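Local coordinates for protein SusD homolog (Bacteroides thetaiotaomicron, PDB 3EHM) that probably binds mucin O-glycans for uptake by a human gut bacterium, as a member of the SusD family of outer-membrane lipoproteins built around tetratricopeptide-like helical repeats, at residues N31-V36 with Q188-Y193; A246-S251 with L339-A344. All blocks are in the same frame, centred on the assembly; numbering follows the deposited sequence.

Contact 1: residues N31-V36 with Q188-Y193; sequences NMQQRV and QYDLIY
Gln-33 and the backbone on both sides of Asp-190 meet through a single carboxamide, a compact example of how one buried amide can tie a helix to an irregular loop. The glutamine leaves helix 23-36 toward residues 188-193, with CG lying anti to its own carbonyl carbon (chi1 -62°) and the chain then extended, which carries the amide across to the loop backbone. There its two polar atoms divide the work. NE2 of Gln-33 donates to O of Tyr-189 at 2.8 Å, and the bond is nearly straight, 163° at the hydrogen, with the acceptor almost exactly in the plane of the glutamine amide. OE1 of Gln-33 accepts from N of Leu-191, also at 2.8 Å; this bond is more bent, 136°, but the N-H arrives in the carbonyl plane on a lone pair. Hydrocarbon packs around the same oxygen: CB of Leu-191 lies 3.4 Å from OE1 of Gln-33, and CG1 of Ile-192 is 3.5 Å from that atom. The leucine sets off toward the helix from its CA and passes the glutamine at a slant, its CD1 coming no nearer than 4.5 Å to CG of Gln-34. Behind this, Asp-190 shapes the loop itself. Its OD1 takes N-H groups from Ile-192 and Tyr-193, both from the same face of the carboxylate, the Ile-192 bond closing an Asx turn and the Tyr-193 bond making the wider Asx motif, while OD2 is held by Trp-200 and Gly-195. NE2 of Gln-33 also bonds to O of Phe-29, one helical turn back. Donor and acceptor ends of the amide are therefore both engaged, which fixes its rotation, and a buried polar group is satisfied largely by main-chain atoms, without any charge pair between helix and loop.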
ATOM      1  N   ASN A  31     -18.237   9.810   1.077  1.00 13.88           N
ATOM      2  CA  ASN A  31     -17.920   8.969   2.227  1.00 14.85           C
ATOM      3  C   ASN A  31     -17.028   7.843   1.718  1.00 13.68           C
ATOM      4  O   ASN A  31     -16.010   7.518   2.332  1.00 11.52           O
ATOM      5  CB  ASN A  31     -19.202   8.387   2.839  1.00 19.47           C
ATOM      6  CG  ASN A  31     -18.932   7.496   4.049  1.00 24.66           C
ATOM      7  OD1 ASN A  31     -19.849   6.882   4.600  1.00 29.34           O
ATOM      8  ND2 ASN A  31     -17.677   7.427   4.470  1.00 25.68           N
HETATM    9  N   MSE A  32     -17.408   7.261   0.583  1.00 13.11           N
HETATM   10  CA  MSE A  32     -16.633   6.175  -0.016  1.00 13.49           C
HETATM   11  C   MSE A  32     -15.187   6.579  -0.272  1.00 12.14           C
HETATM   12  O   MSE A  32     -14.256   5.854   0.078  1.00 11.29           O
HETATM   13  CB  MSE A  32     -17.250   5.727  -1.349  1.00 13.82           C
HETATM   14  CG  MSE A  32     -18.498   4.871  -1.227  1.00 17.12           C
HETATM   15 SE   MSE A  32     -18.991   4.144  -2.967  1.00 17.89          SE
HETATM   16  CE  MSE A  32     -17.528   2.891  -3.177  1.00 15.86           C
ATOM     17  N   GLN A  33     -15.007   7.736  -0.900  1.00 12.42           N
ATOM     18  CA  GLN A  33     -13.675   8.225  -1.224  1.00 12.31           C
ATOM     19  C   GLN A  33     -12.786   8.415  -0.002  1.00 11.58           C
ATOM     20  O   GLN A  33     -11.584   8.148  -0.052  1.00 11.84           O
ATOM     21  CB  GLN A  33     -13.783   9.537  -1.999  1.00 13.03           C
ATOM     22  CG  GLN A  33     -14.516   9.380  -3.318  1.00 13.80           C
ATOM     23  CD  GLN A  33     -14.782  10.703  -3.992  1.00 15.91           C
ATOM     24  OE1 GLN A  33     -13.897  11.285  -4.618  1.00 16.41           O
ATOM     25  NE2 GLN A  33     -16.008  11.195  -3.858  1.00 14.88           N
ATOM     26  N   GLN A  34     -13.371   8.875   1.094  1.00 11.74           N
ATOM     27  CA  GLN A  34     -12.604   9.088   2.313  1.00 12.92           C
ATOM     28  C   GLN A  34     -12.287   7.776   3.021  1.00 12.99           C
ATOM     29  O   GLN A  34     -11.477   7.751   3.943  1.00 14.34           O
ATOM     30  CB  GLN A  34     -13.376   9.994   3.265  1.00 14.15           C
ATOM     31  CG  GLN A  34     -13.679  11.359   2.692  1.00 16.44           C
ATOM     32  CD  GLN A  34     -14.614  12.143   3.576  1.00 17.37           C
ATOM     33  OE1 GLN A  34     -14.241  12.563   4.670  1.00 17.44           O
ATOM     34  NE2 GLN A  34     -15.846  12.332   3.115  1.00 14.71           N
ATOM     35  N   ARG A  35     -12.928   6.692   2.589  1.00 11.45           N
ATOM     36  CA  ARG A  35     -12.729   5.379   3.204  1.00 13.64           C
ATOM     37  C   ARG A  35     -11.681   4.482   2.545  1.00 14.31           C
ATOM     38  O   ARG A  35     -11.136   3.589   3.197  1.00 16.09           O
ATOM     39  CB  ARG A  35     -14.055   4.613   3.240  1.00 15.69           C
ATOM     40  CG  ARG A  35     -15.124   5.246   4.106  1.00 19.74           C
ATOM     41  CD  ARG A  35     -14.733   5.231   5.567  1.00 24.17           C
ATOM     42  NE  ARG A  35     -15.804   5.765   6.400  1.00 26.10           N
ATOM     43  CZ  ARG A  35     -15.814   5.715   7.726  1.00 27.66           C
ATOM     44  NH1 ARG A  35     -14.805   5.151   8.377  1.00 27.29           N
ATOM     45  NH2 ARG A  35     -16.838   6.228   8.400  1.00 27.64           N
ATOM     46  N   VAL A  36     -11.416   4.691   1.258  1.00 12.47           N
ATOM     47  CA  VAL A  36     -10.432   3.868   0.549  1.00 13.48           C
ATOM     48  C   VAL A  36      -9.170   3.756   1.403  1.00 13.93           C
ATOM     49  O   VAL A  36      -8.677   2.660   1.668  1.00 14.77           O
ATOM     50  CB  VAL A  36     -10.104   4.475  -0.821  1.00 12.47           C
ATOM     51  CG1 VAL A  36      -9.042   3.638  -1.529  1.00 11.92           C
ATOM     52  CG2 VAL A  36     -11.377   4.542  -1.658  1.00 13.61           C
ATOM     53  N   GLN A 188     -19.063  17.892  -8.625  1.00 16.23           N
ATOM     54  CA  GLN A 188     -19.165  18.499  -7.305  1.00 17.91           C
ATOM     55  C   GLN A 188     -18.783  17.572  -6.154  1.00 17.16           C
ATOM     56  O   GLN A 188     -18.313  18.033  -5.116  1.00 16.28           O
ATOM     57  CB  GLN A 188     -20.588  19.024  -7.074  1.00 20.33           C
ATOM     58  CG  GLN A 188     -20.805  19.596  -5.671  1.00 23.90           C
ATOM     59  CD  GLN A 188     -22.195  20.180  -5.472  1.00 27.45           C
ATOM     60  OE1 GLN A 188     -22.526  20.673  -4.389  1.00 28.59           O
ATOM     61  NE2 GLN A 188     -23.015  20.128  -6.515  1.00 28.53           N
ATOM     62  N   TYR A 189     -18.980  16.272  -6.336  1.00 16.16           N
ATOM     63  CA  TYR A 189     -18.674  15.313  -5.279  1.00 16.75           C
ATOM     64  C   TYR A 189     -17.455  14.442  -5.564  1.00 15.87           C
ATOM     65  O   TYR A 189     -17.135  13.546  -4.781  1.00 14.83           O
ATOM     66  CB  TYR A 189     -19.885  14.414  -5.039  1.00 17.16           C
ATOM     67  CG  TYR A 189     -21.165  15.183  -4.816  1.00 20.70           C
ATOM     68  CD1 TYR A 189     -22.125  15.284  -5.823  1.00 20.82           C
ATOM     69  CD2 TYR A 189     -21.418  15.815  -3.601  1.00 19.60           C
ATOM     70  CE1 TYR A 189     -23.303  15.991  -5.622  1.00 22.43           C
ATOM     71  CE2 TYR A 189     -22.596  16.528  -3.391  1.00 23.33           C
ATOM     72  CZ  TYR A 189     -23.532  16.610  -4.406  1.00 22.64           C
ATOM     73  OH  TYR A 189     -24.704  17.302  -4.202  1.00 26.20           O
ATOM     74  N   ASP A 190     -16.785  14.704  -6.684  1.00 15.40           N
ATOM     75  CA  ASP A 190     -15.608  13.937  -7.087  1.00 15.84           C
ATOM     76  C   ASP A 190     -14.343  14.562  -6.518  1.00 16.20           C
ATOM     77  O   ASP A 190     -13.794  15.505  -7.091  1.00 17.28           O
ATOM     78  CB  ASP A 190     -15.509  13.895  -8.613  1.00 14.93           C
ATOM     79  CG  ASP A 190     -14.358  13.031  -9.103  1.00 16.65           C
ATOM     80  OD1 ASP A 190     -13.520  12.617  -8.274  1.00 14.65           O
ATOM     81  OD2 ASP A 190     -14.291  12.776 -10.323  1.00 16.14           O
ATOM     82  N   LEU A 191     -13.871  14.024  -5.400  1.00 15.59           N
ATOM     83  CA  LEU A 191     -12.678  14.554  -4.750  1.00 15.70           C
ATOM     84  C   LEU A 191     -11.387  14.121  -5.434  1.00 15.70           C
ATOM     85  O   LEU A 191     -10.311  14.603  -5.085  1.00 16.29           O
ATOM     86  CB  LEU A 191     -12.645  14.110  -3.283  1.00 15.03           C
ATOM     87  CG  LEU A 191     -13.930  14.318  -2.477  1.00 14.83           C
ATOM     88  CD1 LEU A 191     -13.739  13.809  -1.049  1.00 14.15           C
ATOM     89  CD2 LEU A 191     -14.288  15.802  -2.469  1.00 15.21           C
ATOM     90  N   ILE A 192     -11.484  13.217  -6.404  1.00 15.43           N
ATOM     91  CA  ILE A 192     -10.290  12.729  -7.085  1.00 13.45           C
ATOM     92  C   ILE A 192     -10.015  13.377  -8.441  1.00 14.45           C
ATOM     93  O   ILE A 192      -8.922  13.899  -8.674  1.00 12.99           O
ATOM     94  CB  ILE A 192     -10.357  11.202  -7.323  1.00 14.90           C
ATOM     95  CG1 ILE A 192     -10.801  10.477  -6.048  1.00 13.52           C
ATOM     96  CG2 ILE A 192      -8.989  10.692  -7.796  1.00 14.71           C
ATOM     97  CD1 ILE A 192      -9.865  10.649  -4.875  1.00 14.76           C
ATOM     98  N   TYR A 193     -11.004  13.348  -9.329  1.00 13.90           N
ATOM     99  CA  TYR A 193     -10.826  13.883 -10.677  1.00 14.88           C
ATOM    100  C   TYR A 193     -11.764  14.998 -11.141  1.00 16.32           C
ATOM    101  O   TYR A 193     -11.840  15.277 -12.333  1.00 17.64           O
ATOM    102  CB  TYR A 193     -10.901  12.734 -11.682  1.00 13.35           C
ATOM    103  CG  TYR A 193      -9.776  11.726 -11.568  1.00 15.24           C
ATOM    104  CD1 TYR A 193     -10.048  10.360 -11.458  1.00 14.50           C
ATOM    105  CD2 TYR A 193      -8.443  12.128 -11.631  1.00 12.92           C
ATOM    106  CE1 TYR A 193      -9.018   9.418 -11.422  1.00 15.29           C
ATOM    107  CE2 TYR A 193      -7.402  11.193 -11.597  1.00 12.98           C
ATOM    108  CZ  TYR A 193      -7.699   9.843 -11.495  1.00 13.44           C
ATOM    109  OH  TYR A 193      -6.684   8.914 -11.493  1.00 11.68           O
TER

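Contact 2: residues A246-S251 with L339-A344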
ATOM      1  N   ALA A 246      -4.149   9.649  -9.056  1.00 13.52           N
ATOM      2  CA  ALA A 246      -5.335   9.627  -8.212  1.00 15.21           C
ATOM      3  C   ALA A 246      -4.931   9.883  -6.765  1.00 16.06           C
ATOM      4  O   ALA A 246      -4.254   9.061  -6.144  1.00 15.13           O
ATOM      5  CB  ALA A 246      -6.038   8.281  -8.327  1.00 13.03           C
ATOM      6  N   LYS A 247      -5.331  11.033  -6.235  1.00 16.52           N
ATOM      7  CA  LYS A 247      -5.019  11.371  -4.854  1.00 16.43           C
ATOM      8  C   LYS A 247      -6.176  12.140  -4.237  1.00 16.27           C
ATOM      9  O   LYS A 247      -7.001  12.719  -4.945  1.00 14.91           O
ATOM     10  CB  LYS A 247      -3.737  12.210  -4.769  1.00 16.05           C
ATOM     11  CG  LYS A 247      -3.809  13.563  -5.457  1.00 18.25           C
ATOM     12  CD  LYS A 247      -2.533  14.363  -5.208  1.00 19.75           C
ATOM     13  CE  LYS A 247      -2.571  15.718  -5.906  1.00 21.65           C
ATOM     14  NZ  LYS A 247      -2.567  15.580  -7.391  1.00 22.66           N
ATOM     15  N   ILE A 248      -6.238  12.132  -2.914  1.00 15.62           N
ATOM     16  CA  ILE A 248      -7.292  12.841  -2.211  1.00 15.75           C
ATOM     17  C   ILE A 248      -6.654  13.792  -1.203  1.00 15.99           C
ATOM     18  O   ILE A 248      -5.692  13.440  -0.521  1.00 16.12           O
ATOM     19  CB  ILE A 248      -8.248  11.850  -1.499  1.00 16.13           C
ATOM     20  CG1 ILE A 248      -9.439  12.603  -0.905  1.00 18.04           C
ATOM     21  CG2 ILE A 248      -7.501  11.076  -0.421  1.00 14.35           C
ATOM     22  CD1 ILE A 248     -10.520  11.693  -0.346  1.00 16.48           C
ATOM     23  N   LYS A 249      -7.169  15.012  -1.140  1.00 17.02           N
ATOM     24  CA  LYS A 249      -6.650  16.006  -0.211  1.00 17.63           C
ATOM     25  C   LYS A 249      -7.734  17.036   0.052  1.00 17.79           C
ATOM     26  O   LYS A 249      -8.740  17.079  -0.658  1.00 17.49           O
ATOM     27  CB  LYS A 249      -5.412  16.695  -0.790  1.00 20.40           C
ATOM     28  CG  LYS A 249      -5.676  17.487  -2.063  1.00 22.87           C
ATOM     29  CD  LYS A 249      -4.411  18.197  -2.527  1.00 26.50           C
ATOM     30  CE  LYS A 249      -4.661  18.999  -3.793  1.00 28.59           C
ATOM     31  NZ  LYS A 249      -3.421  19.680  -4.271  1.00 33.03           N
ATOM     32  N   SER A 250      -7.523  17.864   1.069  1.00 17.08           N
ATOM     33  CA  SER A 250      -8.494  18.881   1.435  1.00 18.56           C
ATOM     34  C   SER A 250      -8.823  19.796   0.264  1.00 19.86           C
ATOM     35  O   SER A 250      -7.936  20.203  -0.487  1.00 19.60           O
ATOM     36  CB  SER A 250      -7.970  19.706   2.608  1.00 16.93           C
ATOM     37  OG  SER A 250      -8.992  20.527   3.136  1.00 18.71           O
ATOM     38  N   SER A 251     -10.109  20.104   0.117  1.00 21.20           N
ATOM     39  CA  SER A 251     -10.604  20.977  -0.943  1.00 22.53           C
ATOM     40  C   SER A 251     -11.872  21.659  -0.443  1.00 21.74           C
ATOM     41  O   SER A 251     -12.324  21.392   0.672  1.00 21.11           O
ATOM     42  CB  SER A 251     -10.937  20.165  -2.196  1.00 21.98           C
ATOM     43  OG  SER A 251     -12.060  19.331  -1.971  1.00 23.13           O
ATOM     44  N   LEU A 339      -3.288  11.940   0.261  1.00 14.95           N
ATOM     45  CA  LEU A 339      -3.028  10.520   0.450  1.00 15.74           C
ATOM     46  C   LEU A 339      -3.138  10.036  -0.988  1.00 15.69           C
ATOM     47  O   LEU A 339      -4.030  10.469  -1.719  1.00 14.86           O
ATOM     48  CB  LEU A 339      -4.088   9.864   1.335  1.00 16.77           C
ATOM     49  CG  LEU A 339      -3.962  10.194   2.827  1.00 19.65           C
ATOM     50  CD1 LEU A 339      -4.940   9.345   3.626  1.00 20.71           C
ATOM     51  CD2 LEU A 339      -2.540   9.921   3.291  1.00 19.38           C
ATOM     52  N   TYR A 340      -2.234   9.158  -1.399  1.00 14.98           N
ATOM     53  CA  TYR A 340      -2.217   8.687  -2.777  1.00 15.84           C
ATOM     54  C   TYR A 340      -2.788   7.294  -3.011  1.00 16.62           C
ATOM     55  O   TYR A 340      -2.438   6.347  -2.311  1.00 16.57           O
ATOM     56  CB  TYR A 340      -0.782   8.731  -3.295  1.00 17.11           C
ATOM     57  CG  TYR A 340      -0.132  10.086  -3.168  1.00 18.38           C
ATOM     58  CD1 TYR A 340      -0.320  11.064  -4.142  1.00 18.64           C
ATOM     59  CD2 TYR A 340       0.676  10.389  -2.074  1.00 18.52           C
ATOM     60  CE1 TYR A 340       0.287  12.310  -4.034  1.00 19.75           C
ATOM     61  CE2 TYR A 340       1.287  11.631  -1.953  1.00 19.82           C
ATOM     62  CZ  TYR A 340       1.091  12.584  -2.937  1.00 19.30           C
ATOM     63  OH  TYR A 340       1.716  13.804  -2.835  1.00 22.01           O
ATOM     64  N   TRP A 341      -3.657   7.188  -4.014  1.00 16.98           N
ATOM     65  CA  TRP A 341      -4.281   5.923  -4.396  1.00 15.97           C
ATOM     66  C   TRP A 341      -3.454   5.255  -5.494  1.00 17.55           C
ATOM     67  O   TRP A 341      -3.193   4.048  -5.452  1.00 17.39           O
ATOM     68  CB  TRP A 341      -5.688   6.158  -4.949  1.00 17.13           C
ATOM     69  CG  TRP A 341      -6.736   6.553  -3.953  1.00 15.84           C
ATOM     70  CD1 TRP A 341      -6.559   6.846  -2.630  1.00 16.59           C
ATOM     71  CD2 TRP A 341      -8.128   6.737  -4.224  1.00 14.07           C
ATOM     72  NE1 TRP A 341      -7.761   7.207  -2.061  1.00 16.10           N
ATOM     73  CE2 TRP A 341      -8.739   7.148  -3.020  1.00 15.21           C
ATOM     74  CE3 TRP A 341      -8.919   6.597  -5.372  1.00 13.54           C
ATOM     75  CZ2 TRP A 341     -10.107   7.420  -2.930  1.00 14.99           C
ATOM     76  CZ3 TRP A 341     -10.277   6.866  -5.284  1.00 15.03           C
ATOM     77  CH2 TRP A 341     -10.857   7.275  -4.071  1.00 17.01           C
ATOM     78  N   PHE A 342      -3.057   6.047  -6.486  1.00 16.57           N
ATOM     79  CA  PHE A 342      -2.272   5.519  -7.600  1.00 17.48           C
ATOM     80  C   PHE A 342      -1.519   6.653  -8.288  1.00 16.53           C
ATOM     81  O   PHE A 342      -2.111   7.668  -8.645  1.00 16.25           O
ATOM     82  CB  PHE A 342      -3.199   4.821  -8.602  1.00 15.65           C
ATOM     83  CG  PHE A 342      -2.512   3.770  -9.439  1.00 17.79           C
ATOM     84  CD1 PHE A 342      -1.503   4.117 -10.331  1.00 17.27           C
ATOM     85  CD2 PHE A 342      -2.866   2.430  -9.318  1.00 16.09           C
ATOM     86  CE1 PHE A 342      -0.854   3.140 -11.093  1.00 16.95           C
ATOM     87  CE2 PHE A 342      -2.223   1.445 -10.074  1.00 16.27           C
ATOM     88  CZ  PHE A 342      -1.215   1.804 -10.962  1.00 15.55           C
ATOM     89  N   ARG A 343      -0.214   6.476  -8.479  1.00 14.77           N
ATOM     90  CA  ARG A 343       0.596   7.508  -9.115  1.00 14.44           C
ATOM     91  C   ARG A 343       1.234   7.035 -10.408  1.00 13.34           C
ATOM     92  O   ARG A 343       1.428   5.838 -10.618  1.00 11.65           O
ATOM     93  CB  ARG A 343       1.683   7.992  -8.155  1.00 14.34           C
ATOM     94  CG  ARG A 343       1.165   8.262  -6.751  1.00 15.65           C
ATOM     95  CD  ARG A 343       2.146   9.086  -5.939  1.00 17.86           C
ATOM     96  NE  ARG A 343       2.199  10.473  -6.396  1.00 16.65           N
ATOM     97  CZ  ARG A 343       2.909  11.425  -5.801  1.00 17.96           C
ATOM     98  NH1 ARG A 343       3.628  11.138  -4.722  1.00 16.60           N
ATOM     99  NH2 ARG A 343       2.894  12.662  -6.276  1.00 15.38           N
ATOM    100  N   ALA A 344       1.577   7.990 -11.267  1.00 14.56           N
ATOM    101  CA  ALA A 344       2.182   7.678 -12.556  1.00 15.17           C
ATOM    102  C   ALA A 344       3.451   6.836 -12.443  1.00 13.88           C
ATOM    103  O   ALA A 344       3.682   5.937 -13.255  1.00 12.72           O
ATOM    104  CB  ALA A 344       2.476   8.973 -13.314  1.00 15.60           C
TER
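Ala-246 O receives two N-H groups, from Trp-341 N at 2.9 Å and from Phe-342 N at 3.3 Å, the signature of a classic beta bulge in a short antiparallel pairing. The tight part lies on either side of that oxygen. Ala-246 N returns a bond to Phe-342 O, and beyond the bulge Ile-248 and Leu-339 exchange a reciprocal pair, Ile-248 N reaching Leu-339 O at 3.0 Å. On the buried face CG2 of Ile-248 rests 4.0 Å from CB of Leu-339, and CB of Ala-246 lies equally far from CB of Trp-341. The other face is looser and partly exposed. Lys-247 and Tyr-340 run side by side in the same direction, CD of the lysine 3.7 Å from CE1 of the ring, before the amine turns off to a salt bridge with Glu-245. Arg-343 sets NH1 over one face of the Tyr-340 ring, offset toward its rim, and also pairs with Glu-245. Past Ile-248 segment 246-251 makes no further contact with 339-344. Several helices pack on the two-stranded sheet: Trp-341 touches helix 116-140, Ala-246 and Phe-342 touch helix 197-215, and Phe-342 also meets helix 344-356, which starts just after Arg-343.

The two contacts lie on the same side of the chain's centre, their own centres about 10 Å apart, and they share a packed boundary. Trp-341 bridges them from contact 2: its CZ2 comes within 3.3 Å of O of Gln-33 and 3.4 Å of CG2 of Val-36, so the indole abuts helix 23-36. From contact 1, CD1 of Ile-192 approaches O of Lys-247 at 3.5 Å, and the hydroxyl of Tyr-193 sits beside the methyl of Ala-246. Strand 246-248 is thus packed by the 188-193 loop as well as paired with 339-342. In sequence contact 1 closes before contact 2 opens, and their relation is one of packing.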